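Local coordinates for translation initiation factor eIF2B subunit epsilon (Schizosaccharomyces pombe, PDB 5B04), which serves as a component of the eIF2B complex, which catalyses the exchange of GDP for GTP on the gamma subunit of initiation factor eIF2, at residues F55-L60 / V130-P135; E65-C70 / S94-V99; S175-D180 / N216-C221; L288-Y293 / Q312-E317. All coordinates share one frame; numbering follows the deposited sequence.

Contact 1 of 4, residues F55-L60 / V130-P135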
loop_
_atom_site.group_PDB
_atom_site.type_symbol
_atom_site.label_atom_id
_atom_site.label_comp_id
_atom_site.label_asym_id
_atom_site.label_seq_id
_atom_site.Cartn_x
_atom_site.Cartn_y
_atom_site.Cartn_z
ATOM N N PHE I 55 5.062 -10.742 53.580
ATOM C CA PHE I 55 4.752 -9.337 53.823
ATOM C C PHE I 55 4.237 -8.640 52.567
ATOM O O PHE I 55 3.271 -7.879 52.630
ATOM C CB PHE I 55 5.983 -8.606 54.359
ATOM C CG PHE I 55 6.278 -8.894 55.801
ATOM C CD1 PHE I 55 5.294 -9.398 56.636
ATOM C CD2 PHE I 55 7.538 -8.658 56.325
ATOM C CE1 PHE I 55 5.561 -9.663 57.964
ATOM C CE2 PHE I 55 7.811 -8.922 57.653
ATOM C CZ PHE I 55 6.821 -9.423 58.473
ATOM N N GLU I 56 4.880 -8.901 51.433
ATOM C CA GLU I 56 4.444 -8.328 50.161
ATOM C C GLU I 56 3.046 -8.814 49.798
ATOM O O GLU I 56 2.295 -8.120 49.113
ATOM C CB GLU I 56 5.431 -8.678 49.043
ATOM C CG GLU I 56 6.756 -7.931 49.113
ATOM C CD GLU I 56 6.627 -6.460 48.758
ATOM O OE1 GLU I 56 5.587 -6.069 48.186
ATOM O OE2 GLU I 56 7.569 -5.694 49.051
ATOM N N PHE I 57 2.705 -10.010 50.267
ATOM C CA PHE I 57 1.380 -10.577 50.047
ATOM C C PHE I 57 0.335 -9.895 50.922
ATOM O O PHE I 57 -0.732 -9.511 50.445
ATOM C CB PHE I 57 1.392 -12.080 50.319
ATOM C CG PHE I 57 0.025 -12.699 50.369
ATOM C CD1 PHE I 57 -0.726 -12.847 49.216
ATOM C CD2 PHE I 57 -0.507 -13.137 51.571
ATOM C CE1 PHE I 57 -1.983 -13.420 49.260
ATOM C CE2 PHE I 57 -1.762 -13.711 51.622
ATOM C CZ PHE I 57 -2.500 -13.853 50.463
ATOM N N LEU I 58 0.651 -9.750 52.206
ATOM C CA LEU I 58 -0.247 -9.091 53.146
ATOM C C LEU I 58 -0.405 -7.617 52.794
ATOM O O LEU I 58 -1.473 -7.035 52.982
ATOM C CB LEU I 58 0.265 -9.242 54.580
ATOM C CG LEU I 58 0.464 -10.672 55.087
ATOM C CD1 LEU I 58 0.995 -10.666 56.512
ATOM C CD2 LEU I 58 -0.828 -11.471 54.991
ATOM N N ALA I 59 0.666 -7.019 52.279
ATOM C CA ALA I 59 0.624 -5.633 51.825
ATOM C C ALA I 59 -0.305 -5.503 50.625
ATOM O O ALA I 59 -1.062 -4.539 50.513
ATOM C CB ALA I 59 2.020 -5.142 51.476
ATOM N N LEU I 60 -0.239 -6.485 49.732
ATOM C CA LEU I 60 -1.118 -6.538 48.571
ATOM C C LEU I 60 -2.572 -6.694 49.003
ATOM O O LEU I 60 -3.484 -6.190 48.345
ATOM C CB LEU I 60 -0.711 -7.690 47.648
ATOM C CG LEU I 60 -1.609 -7.982 46.443
ATOM C CD1 LEU I 60 -1.615 -6.810 45.476
ATOM C CD2 LEU I 60 -1.165 -9.256 45.746
ATOM N N VAL I 130 4.016 -17.550 53.008
ATOM C CA VAL I 130 3.338 -17.697 51.728
ATOM C C VAL I 130 4.032 -16.923 50.615
ATOM O O VAL I 130 4.688 -15.906 50.850
ATOM C CB VAL I 130 1.868 -17.231 51.803
ATOM C CG1 VAL I 130 1.131 -17.978 52.892
ATOM C CG2 VAL I 130 1.795 -15.735 52.047
ATOM N N VAL I 131 3.890 -17.435 49.398
ATOM C CA VAL I 131 4.306 -16.727 48.200
ATOM C C VAL I 131 3.087 -16.585 47.296
ATOM O O VAL I 131 2.542 -17.578 46.811
ATOM C CB VAL I 131 5.448 -17.456 47.463
ATOM C CG1 VAL I 131 6.768 -17.231 48.174
ATOM C CG2 VAL I 131 5.156 -18.943 47.366
ATOM N N SER I 132 2.636 -15.353 47.089
ATOM C CA SER I 132 1.415 -15.149 46.324
ATOM C C SER I 132 1.262 -13.734 45.788
ATOM O O SER I 132 1.588 -12.759 46.464
ATOM C CB SER I 132 0.198 -15.500 47.182
ATOM O OG SER I 132 -0.996 -15.413 46.425
ATOM N N ASN I 133 0.759 -13.640 44.562
ATOM C CA ASN I 133 0.389 -12.364 43.972
ATOM C C ASN I 133 -1.128 -12.223 43.929
ATOM O O ASN I 133 -1.661 -11.338 43.260
ATOM C CB ASN I 133 0.980 -12.220 42.568
ATOM C CG ASN I 133 0.707 -13.429 41.694
ATOM O OD1 ASN I 133 0.005 -14.357 42.096
ATOM N ND2 ASN I 133 1.260 -13.421 40.487
ATOM N N VAL I 134 -1.813 -13.112 44.644
ATOM C CA VAL I 134 -3.269 -13.073 44.743
ATOM C C VAL I 134 -3.730 -11.901 45.601
ATOM O O VAL I 134 -3.403 -11.828 46.786
ATOM C CB VAL I 134 -3.838 -14.377 45.345
ATOM C CG1 VAL I 134 -5.308 -14.205 45.704
ATOM C CG2 VAL I 134 -3.650 -15.540 44.387
ATOM N N PRO I 135 -4.490 -10.975 45.001
ATOM C CA PRO I 135 -5.079 -9.875 45.767
ATOM C C PRO I 135 -6.262 -10.360 46.599
ATOM O O PRO I 135 -7.248 -10.847 46.045
ATOM C CB PRO I 135 -5.522 -8.892 44.682
ATOM C CG PRO I 135 -5.787 -9.748 43.492
ATOM C CD PRO I 135 -4.810 -10.890 43.566
#

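Contact 2 of 4, residues E65-C70 / S94-V99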
loop_
_atom_site.group_PDB
_atom_site.type_symbol
_atom_site.label_atom_id
_atom_site.label_comp_id
_atom_site.label_asym_id
_atom_site.label_seq_id
_atom_site.Cartn_x
_atom_site.Cartn_y
_atom_site.Cartn_z
ATOM N N GLU I 65 -2.167 -4.382 60.052
ATOM C CA GLU I 65 -1.598 -4.791 61.330
ATOM C C GLU I 65 -1.162 -6.256 61.307
ATOM O O GLU I 65 -1.960 -7.143 61.025
ATOM C CB GLU I 65 -2.627 -4.550 62.438
ATOM C CG GLU I 65 -2.138 -4.759 63.856
ATOM C CD GLU I 65 -3.158 -4.288 64.877
ATOM O OE1 GLU I 65 -3.407 -5.014 65.860
ATOM O OE2 GLU I 65 -3.716 -3.186 64.689
ATOM N N VAL I 66 0.107 -6.515 61.599
ATOM C CA VAL I 66 0.625 -7.878 61.525
ATOM C C VAL I 66 1.248 -8.342 62.838
ATOM O O VAL I 66 2.058 -7.635 63.438
ATOM C CB VAL I 66 1.671 -8.015 60.396
ATOM C CG1 VAL I 66 2.347 -9.378 60.446
ATOM C CG2 VAL I 66 1.018 -7.793 59.042
ATOM N N TYR I 67 0.856 -9.532 63.283
ATOM C CA TYR I 67 1.469 -10.157 64.448
ATOM C C TYR I 67 2.173 -11.448 64.054
ATOM O O TYR I 67 1.546 -12.386 63.564
ATOM C CB TYR I 67 0.427 -10.432 65.531
ATOM C CG TYR I 67 -0.174 -9.179 66.114
ATOM C CD1 TYR I 67 0.562 -8.363 66.964
ATOM C CD2 TYR I 67 -1.478 -8.808 65.816
ATOM C CE1 TYR I 67 0.018 -7.214 67.498
ATOM C CE2 TYR I 67 -2.030 -7.663 66.347
ATOM C CZ TYR I 67 -1.279 -6.868 67.187
ATOM O OH TYR I 67 -1.827 -5.723 67.718
ATOM N N VAL I 68 3.483 -11.487 64.272
ATOM C CA VAL I 68 4.280 -12.642 63.891
ATOM C C VAL I 68 4.621 -13.513 65.095
ATOM O O VAL I 68 5.552 -13.215 65.843
ATOM C CB VAL I 68 5.587 -12.218 63.193
ATOM C CG1 VAL I 68 6.297 -13.433 62.618
ATOM C CG2 VAL I 68 5.296 -11.203 62.099
ATOM N N PHE I 69 3.857 -14.585 65.281
ATOM C CA PHE I 69 4.159 -15.565 66.316
ATOM C C PHE I 69 5.441 -16.308 65.966
ATOM O O PHE I 69 5.515 -16.985 64.940
ATOM C CB PHE I 69 3.004 -16.553 66.489
ATOM C CG PHE I 69 1.871 -16.026 67.323
ATOM C CD1 PHE I 69 1.935 -16.066 68.706
ATOM C CD2 PHE I 69 0.738 -15.500 66.726
ATOM C CE1 PHE I 69 0.894 -15.590 69.477
ATOM C CE2 PHE I 69 -0.306 -15.019 67.493
ATOM C CZ PHE I 69 -0.227 -15.065 68.870
ATOM N N CYS I 70 6.450 -16.179 66.819
ATOM C CA CYS I 70 7.753 -16.773 66.544
ATOM C C CYS I 70 8.432 -17.278 67.812
ATOM O O CYS I 70 8.336 -16.656 68.870
ATOM C CB CYS I 70 8.652 -15.758 65.839
ATOM S SG CYS I 70 8.897 -14.218 66.751
ATOM N N SER I 94 1.759 -2.087 60.359
ATOM C CA SER I 94 2.637 -2.157 61.518
ATOM C C SER I 94 2.940 -3.615 61.839
ATOM O O SER I 94 2.056 -4.468 61.766
ATOM C CB SER I 94 2.003 -1.467 62.726
ATOM O OG SER I 94 0.893 -2.207 63.207
ATOM N N VAL I 95 4.189 -3.902 62.187
ATOM C CA VAL I 95 4.583 -5.270 62.493
ATOM C C VAL I 95 4.975 -5.424 63.957
ATOM O O VAL I 95 5.838 -4.706 64.462
ATOM C CB VAL I 95 5.757 -5.731 61.613
ATOM C CG1 VAL I 95 5.828 -7.250 61.592
ATOM C CG2 VAL I 95 5.606 -5.189 60.201
ATOM N N ASN I 96 4.328 -6.367 64.634
ATOM C CA ASN I 96 4.640 -6.668 66.026
ATOM C C ASN I 96 4.911 -8.154 66.218
ATOM O O ASN I 96 4.158 -8.998 65.734
ATOM C CB ASN I 96 3.501 -6.218 66.942
ATOM C CG ASN I 96 3.386 -4.710 67.032
ATOM O OD1 ASN I 96 4.387 -4.006 67.171
ATOM N ND2 ASN I 96 2.161 -4.203 66.950
ATOM N N THR I 97 5.992 -8.471 66.920
ATOM C CA THR I 97 6.353 -9.860 67.169
ATOM C C THR I 97 5.769 -10.352 68.486
ATOM O O THR I 97 5.638 -9.589 69.443
ATOM C CB THR I 97 7.880 -10.054 67.195
ATOM O OG1 THR I 97 8.454 -9.214 68.204
ATOM C CG2 THR I 97 8.483 -9.699 65.848
ATOM N N ILE I 98 5.411 -11.632 68.528
ATOM C CA ILE I 98 4.947 -12.256 69.759
ATOM C C ILE I 98 5.743 -13.525 70.035
ATOM O O ILE I 98 5.543 -14.550 69.381
ATOM C CB ILE I 98 3.445 -12.599 69.706
ATOM C CG1 ILE I 98 2.615 -11.338 69.461
ATOM C CG2 ILE I 98 3.013 -13.269 71.001
ATOM C CD1 ILE I 98 1.121 -11.587 69.430
ATOM N N VAL I 99 6.652 -13.449 71.001
ATOM C CA VAL I 99 7.489 -14.588 71.346
ATOM C C VAL I 99 6.702 -15.622 72.141
ATOM O O VAL I 99 6.068 -15.296 73.145
ATOM C CB VAL I 99 8.725 -14.158 72.157
ATOM C CG1 VAL I 99 9.673 -15.333 72.336
ATOM C CG2 VAL I 99 9.432 -13.002 71.468
#

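Contact 3 of 4, residues S175-D180 / N216-C221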
loop_
_atom_site.group_PDB
_atom_site.type_symbol
_atom_site.label_atom_id
_atom_site.label_comp_id
_atom_site.label_asym_id
_atom_site.label_seq_id
_atom_site.Cartn_x
_atom_site.Cartn_y
_atom_site.Cartn_z
ATOM N N SER I 175 -6.365 -32.163 48.963
ATOM C CA SER I 175 -7.567 -32.364 49.761
ATOM C C SER I 175 -8.815 -32.371 48.886
ATOM O O SER I 175 -8.840 -31.757 47.819
ATOM C CB SER I 175 -7.687 -31.275 50.830
ATOM O OG SER I 175 -6.506 -31.183 51.608
ATOM N N VAL I 176 -9.850 -33.070 49.342
ATOM C CA VAL I 176 -11.122 -33.093 48.629
ATOM C C VAL I 176 -12.098 -32.087 49.227
ATOM O O VAL I 176 -12.424 -32.151 50.412
ATOM C CB VAL I 176 -11.769 -34.491 48.652
ATOM C CG1 VAL I 176 -13.153 -34.443 48.020
ATOM C CG2 VAL I 176 -10.890 -35.495 47.931
ATOM N N PHE I 177 -12.555 -31.157 48.397
ATOM C CA PHE I 177 -13.550 -30.179 48.812
ATOM C C PHE I 177 -14.896 -30.476 48.162
ATOM O O PHE I 177 -14.958 -30.848 46.990
ATOM C CB PHE I 177 -13.103 -28.758 48.452
ATOM C CG PHE I 177 -11.976 -28.236 49.299
ATOM C CD1 PHE I 177 -10.672 -28.646 49.074
ATOM C CD2 PHE I 177 -12.219 -27.320 50.307
ATOM C CE1 PHE I 177 -9.634 -28.161 49.850
ATOM C CE2 PHE I 177 -11.187 -26.829 51.084
ATOM C CZ PHE I 177 -9.892 -27.251 50.855
ATOM N N VAL I 178 -15.970 -30.322 48.928
ATOM C CA VAL I 178 -17.316 -30.404 48.375
ATOM C C VAL I 178 -18.023 -29.081 48.627
ATOM O O VAL I 178 -18.366 -28.753 49.763
ATOM C CB VAL I 178 -18.125 -31.559 48.983
ATOM C CG1 VAL I 178 -19.539 -31.565 48.422
ATOM C CG2 VAL I 178 -17.435 -32.888 48.714
ATOM N N ILE I 179 -18.231 -28.320 47.559
ATOM C CA ILE I 179 -18.672 -26.938 47.684
ATOM C C ILE I 179 -20.020 -26.684 47.015
ATOM O O ILE I 179 -20.303 -27.220 45.944
ATOM C CB ILE I 179 -17.628 -25.978 47.078
ATOM C CG1 ILE I 179 -16.213 -26.523 47.288
ATOM C CG2 ILE I 179 -17.765 -24.592 47.674
ATOM C CD1 ILE I 179 -15.123 -25.621 46.754
ATOM N N ASP I 180 -20.850 -25.867 47.658
ATOM C CA ASP I 180 -22.106 -25.422 47.066
ATOM C C ASP I 180 -21.788 -24.498 45.895
ATOM O O ASP I 180 -21.218 -23.426 46.083
ATOM C CB ASP I 180 -22.975 -24.713 48.108
ATOM C CG ASP I 180 -24.423 -24.567 47.670
ATOM O OD1 ASP I 180 -24.674 -24.310 46.473
ATOM O OD2 ASP I 180 -25.317 -24.708 48.531
ATOM N N ASN I 216 -11.316 -32.357 43.528
ATOM C CA ASN I 216 -9.996 -32.868 43.872
ATOM C C ASN I 216 -8.935 -32.125 43.063
ATOM O O ASN I 216 -7.776 -32.536 42.994
ATOM C CB ASN I 216 -9.921 -34.376 43.619
ATOM C CG ASN I 216 -8.671 -35.009 44.204
ATOM O OD1 ASN I 216 -8.022 -34.435 45.078
ATOM N ND2 ASN I 216 -8.326 -36.195 43.719
ATOM N N ASP I 217 -9.347 -31.019 42.453
ATOM C CA ASP I 217 -8.459 -30.232 41.605
ATOM C C ASP I 217 -7.959 -28.979 42.315
ATOM O O ASP I 217 -7.296 -28.139 41.709
ATOM C CB ASP I 217 -9.173 -29.837 40.311
ATOM C CG ASP I 217 -10.388 -28.963 40.558
ATOM O OD1 ASP I 217 -11.216 -29.326 41.418
ATOM O OD2 ASP I 217 -10.510 -27.908 39.900
ATOM N N LEU I 218 -8.275 -28.854 43.598
ATOM C CA LEU I 218 -7.952 -27.639 44.336
ATOM C C LEU I 218 -6.653 -27.747 45.128
ATOM O O LEU I 218 -6.330 -28.798 45.680
ATOM C CB LEU I 218 -9.100 -27.276 45.280
ATOM C CG LEU I 218 -10.429 -26.940 44.605
ATOM C CD1 LEU I 218 -11.464 -26.512 45.634
ATOM C CD2 LEU I 218 -10.232 -25.861 43.552
ATOM N N ILE I 219 -5.910 -26.644 45.170
ATOM C CA ILE I 219 -4.741 -26.534 46.031
ATOM C C ILE I 219 -5.125 -25.823 47.323
ATOM O O ILE I 219 -5.533 -24.660 47.306
ATOM C CB ILE I 219 -3.590 -25.769 45.349
ATOM C CG1 ILE I 219 -2.941 -26.634 44.267
ATOM C CG2 ILE I 219 -2.546 -25.350 46.373
ATOM C CD1 ILE I 219 -1.706 -26.013 43.648
ATOM N N ASP I 220 -5.006 -26.529 48.442
ATOM C CA ASP I 220 -5.325 -25.948 49.739
ATOM C C ASP I 220 -4.162 -25.090 50.224
ATOM O O ASP I 220 -3.229 -25.587 50.854
ATOM C CB ASP I 220 -5.651 -27.043 50.757
ATOM C CG ASP I 220 -6.169 -26.488 52.070
ATOM O OD1 ASP I 220 -6.493 -25.283 52.126
ATOM O OD2 ASP I 220 -6.260 -27.261 53.048
ATOM N N CYS I 221 -4.229 -23.798 49.921
ATOM C CA CYS I 221 -3.165 -22.864 50.271
ATOM C C CYS I 221 -3.083 -22.644 51.775
ATOM O O CYS I 221 -2.049 -22.219 52.290
ATOM C CB CYS I 221 -3.381 -21.524 49.564
ATOM S SG CYS I 221 -3.803 -21.663 47.813
#

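Contact 4 of 4, residues L288-Y293 / Q312-E317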
loop_
_atom_site.group_PDB
_atom_site.type_symbol
_atom_site.label_atom_id
_atom_site.label_comp_id
_atom_site.label_asym_id
_atom_site.label_seq_id
_atom_site.Cartn_x
_atom_site.Cartn_y
_atom_site.Cartn_z
ATOM N N LEU I 288 11.041 -18.342 39.679
ATOM C CA LEU I 288 11.948 -18.015 38.583
ATOM C C LEU I 288 11.181 -17.967 37.266
ATOM O O LEU I 288 11.487 -17.161 36.386
ATOM C CB LEU I 288 13.100 -19.017 38.510
ATOM C CG LEU I 288 14.379 -18.554 39.216
ATOM C CD1 LEU I 288 14.125 -18.275 40.691
ATOM C CD2 LEU I 288 15.493 -19.574 39.047
ATOM N N SER I 289 10.188 -18.838 37.130
ATOM C CA SER I 289 9.154 -18.633 36.130
ATOM C C SER I 289 8.293 -17.494 36.660
ATOM O O SER I 289 8.132 -17.351 37.868
ATOM C CB SER I 289 8.336 -19.903 35.895
ATOM O OG SER I 289 9.175 -20.987 35.530
ATOM N N ARG I 290 7.741 -16.678 35.774
ATOM C CA ARG I 290 7.150 -15.410 36.194
ATOM C C ARG I 290 5.780 -15.528 36.873
ATOM O O ARG I 290 5.014 -14.567 36.886
ATOM C CB ARG I 290 7.034 -14.484 34.983
ATOM C CG ARG I 290 8.252 -14.511 34.079
ATOM C CD ARG I 290 9.370 -13.657 34.638
ATOM N NE ARG I 290 9.081 -12.235 34.491
ATOM C CZ ARG I 290 9.864 -11.266 34.948
ATOM N NH1 ARG I 290 10.985 -11.570 35.585
ATOM N NH2 ARG I 290 9.527 -9.996 34.770
ATOM N N TRP I 291 5.482 -16.691 37.448
ATOM C CA TRP I 291 4.143 -16.970 37.974
ATOM C C TRP I 291 3.694 -16.038 39.099
ATOM O O TRP I 291 2.502 -15.767 39.243
ATOM C CB TRP I 291 4.061 -18.417 38.465
ATOM C CG TRP I 291 3.987 -19.418 37.356
ATOM C CD1 TRP I 291 4.992 -20.227 36.915
ATOM C CD2 TRP I 291 2.848 -19.710 36.538
ATOM N NE1 TRP I 291 4.548 -21.009 35.877
ATOM C CE2 TRP I 291 3.235 -20.710 35.626
ATOM C CE3 TRP I 291 1.538 -19.223 36.490
ATOM C CZ2 TRP I 291 2.361 -21.233 34.676
ATOM C CZ3 TRP I 291 0.670 -19.745 35.547
ATOM C CH2 TRP I 291 1.086 -20.738 34.653
ATOM N N VAL I 292 4.638 -15.549 39.894
ATOM C CA VAL I 292 4.286 -14.721 41.043
ATOM C C VAL I 292 4.565 -13.243 40.767
ATOM O O VAL I 292 4.778 -12.461 41.689
ATOM C CB VAL I 292 5.048 -15.167 42.310
ATOM C CG1 VAL I 292 4.258 -14.809 43.565
ATOM C CG2 VAL I 292 5.307 -16.663 42.266
ATOM N N TYR I 293 4.556 -12.866 39.491
ATOM C CA TYR I 293 4.749 -11.474 39.089
ATOM C C TYR I 293 3.740 -10.573 39.804
ATOM O O TYR I 293 2.574 -10.942 39.942
ATOM C CB TYR I 293 4.614 -11.340 37.569
ATOM C CG TYR I 293 4.994 -9.981 37.027
ATOM C CD1 TYR I 293 6.324 -9.653 36.792
ATOM C CD2 TYR I 293 4.025 -9.024 36.754
ATOM C CE1 TYR I 293 6.676 -8.412 36.300
ATOM C CE2 TYR I 293 4.369 -7.780 36.260
ATOM C CZ TYR I 293 5.696 -7.480 36.036
ATOM O OH TYR I 293 6.044 -6.243 35.543
ATOM N N GLN I 312 14.899 -17.544 31.270
ATOM C CA GLN I 312 14.785 -17.314 32.708
ATOM C C GLN I 312 16.131 -17.314 33.429
ATOM O O GLN I 312 16.321 -18.037 34.406
ATOM C CB GLN I 312 13.859 -18.361 33.333
ATOM C CG GLN I 312 12.436 -18.318 32.799
ATOM C CD GLN I 312 12.000 -19.637 32.195
ATOM O OE1 GLN I 312 12.818 -20.388 31.664
ATOM N NE2 GLN I 312 10.706 -19.925 32.270
ATOM N N ILE I 313 17.059 -16.496 32.946
ATOM C CA ILE I 313 18.351 -16.339 33.602
ATOM C C ILE I 313 18.433 -14.981 34.290
ATOM O O ILE I 313 18.341 -13.938 33.643
ATOM C CB ILE I 313 19.516 -16.488 32.609
ATOM C CG1 ILE I 313 19.601 -17.932 32.112
ATOM C CG2 ILE I 313 20.827 -16.075 33.259
ATOM C CD1 ILE I 313 20.712 -18.173 31.115
ATOM N N TYR I 314 18.604 -15.002 35.609
ATOM C CA TYR I 314 18.606 -13.779 36.403
ATOM C C TYR I 314 20.000 -13.460 36.935
ATOM O O TYR I 314 20.556 -14.212 37.733
ATOM C CB TYR I 314 17.617 -13.897 37.565
ATOM C CG TYR I 314 16.183 -14.126 37.137
ATOM C CD1 TYR I 314 15.729 -15.398 36.810
ATOM C CD2 TYR I 314 15.282 -13.072 37.069
ATOM C CE1 TYR I 314 14.420 -15.612 36.422
ATOM C CE2 TYR I 314 13.969 -13.277 36.684
ATOM C CZ TYR I 314 13.545 -14.549 36.362
ATOM O OH TYR I 314 12.240 -14.757 35.977
ATOM N N LYS I 315 20.556 -12.340 36.487
ATOM C CA LYS I 315 21.885 -11.918 36.913
ATOM C C LYS I 315 21.866 -10.535 37.548
ATOM O O LYS I 315 21.233 -9.613 37.033
ATOM C CB LYS I 315 22.857 -11.921 35.730
ATOM C CG LYS I 315 23.294 -13.298 35.264
ATOM C CD LYS I 315 24.121 -13.201 33.990
ATOM C CE LYS I 315 25.280 -12.229 34.155
ATOM N NZ LYS I 315 26.059 -12.069 32.895
ATOM N N GLU I 316 22.562 -10.397 38.671
ATOM C CA GLU I 316 22.792 -9.086 39.262
ATOM C C GLU I 316 24.013 -8.452 38.615
ATOM O O GLU I 316 24.755 -9.116 37.893
ATOM C CB GLU I 316 22.986 -9.189 40.776
ATOM C CG GLU I 316 21.713 -9.014 41.586
ATOM C CD GLU I 316 21.987 -8.874 43.070
ATOM O OE1 GLU I 316 22.512 -9.834 43.673
ATOM O OE2 GLU I 316 21.688 -7.799 43.632
ATOM N N GLU I 317 24.219 -7.164 38.866
ATOM C CA GLU I 317 25.405 -6.486 38.365
ATOM C C GLU I 317 26.643 -6.994 39.098
ATOM O O GLU I 317 26.531 -7.636 40.144
ATOM C CB GLU I 317 25.268 -4.970 38.515
ATOM C CG GLU I 317 24.167 -4.363 37.656
ATOM C CD GLU I 317 23.988 -2.876 37.894
ATOM O OE1 GLU I 317 24.800 -2.288 38.639
ATOM O OE2 GLU I 317 23.033 -2.295 37.335
#

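Contact 1 of 4, residues F55-L60 / V130-P135
F57 turns its ring from helix 50-61 onto the chain at V130-V134. Its CG is anti to the backbone N (chi1 169°), which lays the ring along the second segment, so that three residues line it in turn. V130 CG2 meets CD2 at 3.5 Å, the two side chains crossing obliquely; S132 CB lies 3.5 Å from CD1; and the carbonyl O of V134 comes to 3.3 Å from CE1. One turn on, L60, also with CG anti to the backbone N, reaches the turn: its CD2 is 3.3 Å from N133 O, and its CG sits 4.4 Å from P135 CB. No hydrogen bond joins the segments. This is a helix packed against the side chains of a short strand and the turn that follows it, within the nucleotidyl-transferase-like, GT-A-type domain. The bend is an ST turn, in which S132 OG accepts from V134 N at 3.0 Å, while the same oxygen also bonds the backbone O of Y270. Farther out, V131 pairs through its backbone with A272 of strand 271-273, V130 N bonds T54 OG1 just ahead of F57's segment, and I223 of strand 212-226 packs against both F57 and V130.

Contact 2 of 4, residues E65-C70 / S94-V99
F69 CG and I98 CG1 are both anti to the carbonyl carbon (chi1 -80° and -59°), and the two side chains run side by side in the same direction. I98 CG1 then runs on extended (chi2 -179°) to CD1, which lies over one face of the F69 ring, a CH-pi contact at 4.2 Å from the centroid, while I98 CG2 comes to 3.5 Å from F69 CE1. Two residues back, Y67 lies alongside N96, its CD1 3.6 Å from N96 CB and 4.1 Å from I98 CD1, and its hydroxyl donates to E65 OE1 from above the carboxylate plane at 2.5 Å. Replacing Y67 with an alanine would probably leave E65 OE1 without this donor and open a gap beside N96 CB and I98 CD1. Under the side chains, the strands are parallel neighbours in exact register. V66, V68 and C70 each donate N-H to S94, N96 and I98 in that order, and the carbonyls of V66 and V68 receive N-H from N96 and I98; V66 N to S94 O measures 2.8 Å. On the opposite face C70, V95 and T97 pack on helix 74-83, the helix that connects the two parallel strands, a beta-alpha-beta unit; F69 packs on helix 108-115. Chemically, a continuous backbone ladder fixes the register, and apolar contacts back the sheet on both faces, while S94 and N96 stay at the exposed margin.

Contact 3 of 4, residues S175-D180 / N216-C221
L218, F177 and N216 carry this contact. L218 CD1 touches two residues: it lies 4.0 Å from F177 CB, beside the near end of the phenylalanine ring, and 3.9 Å from I179 CD1, the leucine and isoleucine reaching tip to tip. F177 holds CG anti to the carbonyl carbon (chi1 -72°), which carries its ring on past L218 to D220. There CZ stands 4.0 Å from D220 CG, with the carboxylate meeting the ring at its edge and turned 83° from the ring plane. The charge on D220 is answered by a salt bridge to R244. An alanine here would keep the CB contact but would probably open a gap beside L218 CD1 where the ring's CG and CD1 lay, and leave the D220 carboxylate without its ring-edge neighbour. N216 sits near the start of strand 175-179; its OD1, 3.9 Å from S175 O, accepts from R169 and N192, and its ND2 bonds the carbonyl O of L225 of the neighbouring gamma subunit. No hydrogen bond links the two segments themselves. Strand 175-179 instead pairs with R215 and E213, just earlier in strand 212-226, and with strand 186-191 along its other edge. Past N216 the chain swings away, so that 218-221 crosses 175-179 at 104°, with strand 260-266 packing on F177, I179 and L218.

Contact 4 of 4, residues L288-Y293 / Q312-E317
Y314 sends its side chain from the beta-helical part of the chain across to L288 and R290, just where helix 277-288 ends. CB points toward that loop, and with CG anti to the carbonyl carbon (chi1 -60°) the ring follows. On one side CD1 and CE1 slide past L288, whose CG is 4.1 Å from CE1. On the other, as modelled, R290 NH1 lies at the ring edge in its plane, 3.6 Å from CE2, with the guanidinium plane 17° from that of the ring; the position of this nitrogen is less secure, so its weak bond to OH is doubtful. Y314 CE1 and CZ both lie 3.3 Å from L288 O. At the tip, OH donates to L288 O at 2.6 Å, tilted 22° from the carbonyl plane, and R290 CD lies 3.4 Å from OH. The buried hydroxyl thus meets a carbonyl at the last helical residue. Q312 adds to the packing, its CG 3.9 Å from L288 O. Behind this first shell, a hydrogen bond from NH2 to the backbone O of L336 of the neighbouring beta subunit holds R290, D298 is the modelled salt-bridge partner of the less certain NH1, and Y308 meets the Y314 ring edge-to-face. This is the junction between the nucleotidyl-transferase-like domain and the left-handed beta-helix domain of the hexapeptide-repeat family, Y314 lying on one of its first strands.

Overall arrangement
Contacts 1 and 2 belong to the same nucleotidyl-transferase-like domain and touch directly: helix 50-61 leads into strand 65-70, and L58 CD1 packs on V66 CG2 at 3.8 Å; the centres of the two contacts are about 17 Å apart. Contact 4 also touches contact 1, through a probable hydrogen bond between N133 ND2 and Y293 O at 2.9 Å; those centres lie about 18 Å apart. Contact 3 stands apart, about 5 Å from contact 1 at the nearest atoms and about 30 Å from contacts 2 and 4 between centres, but shares a mixed sheet with contact 2. Contacts 3 and 4 also border other eIF2B subunits, gamma and beta at contact 3, beta at contact 4.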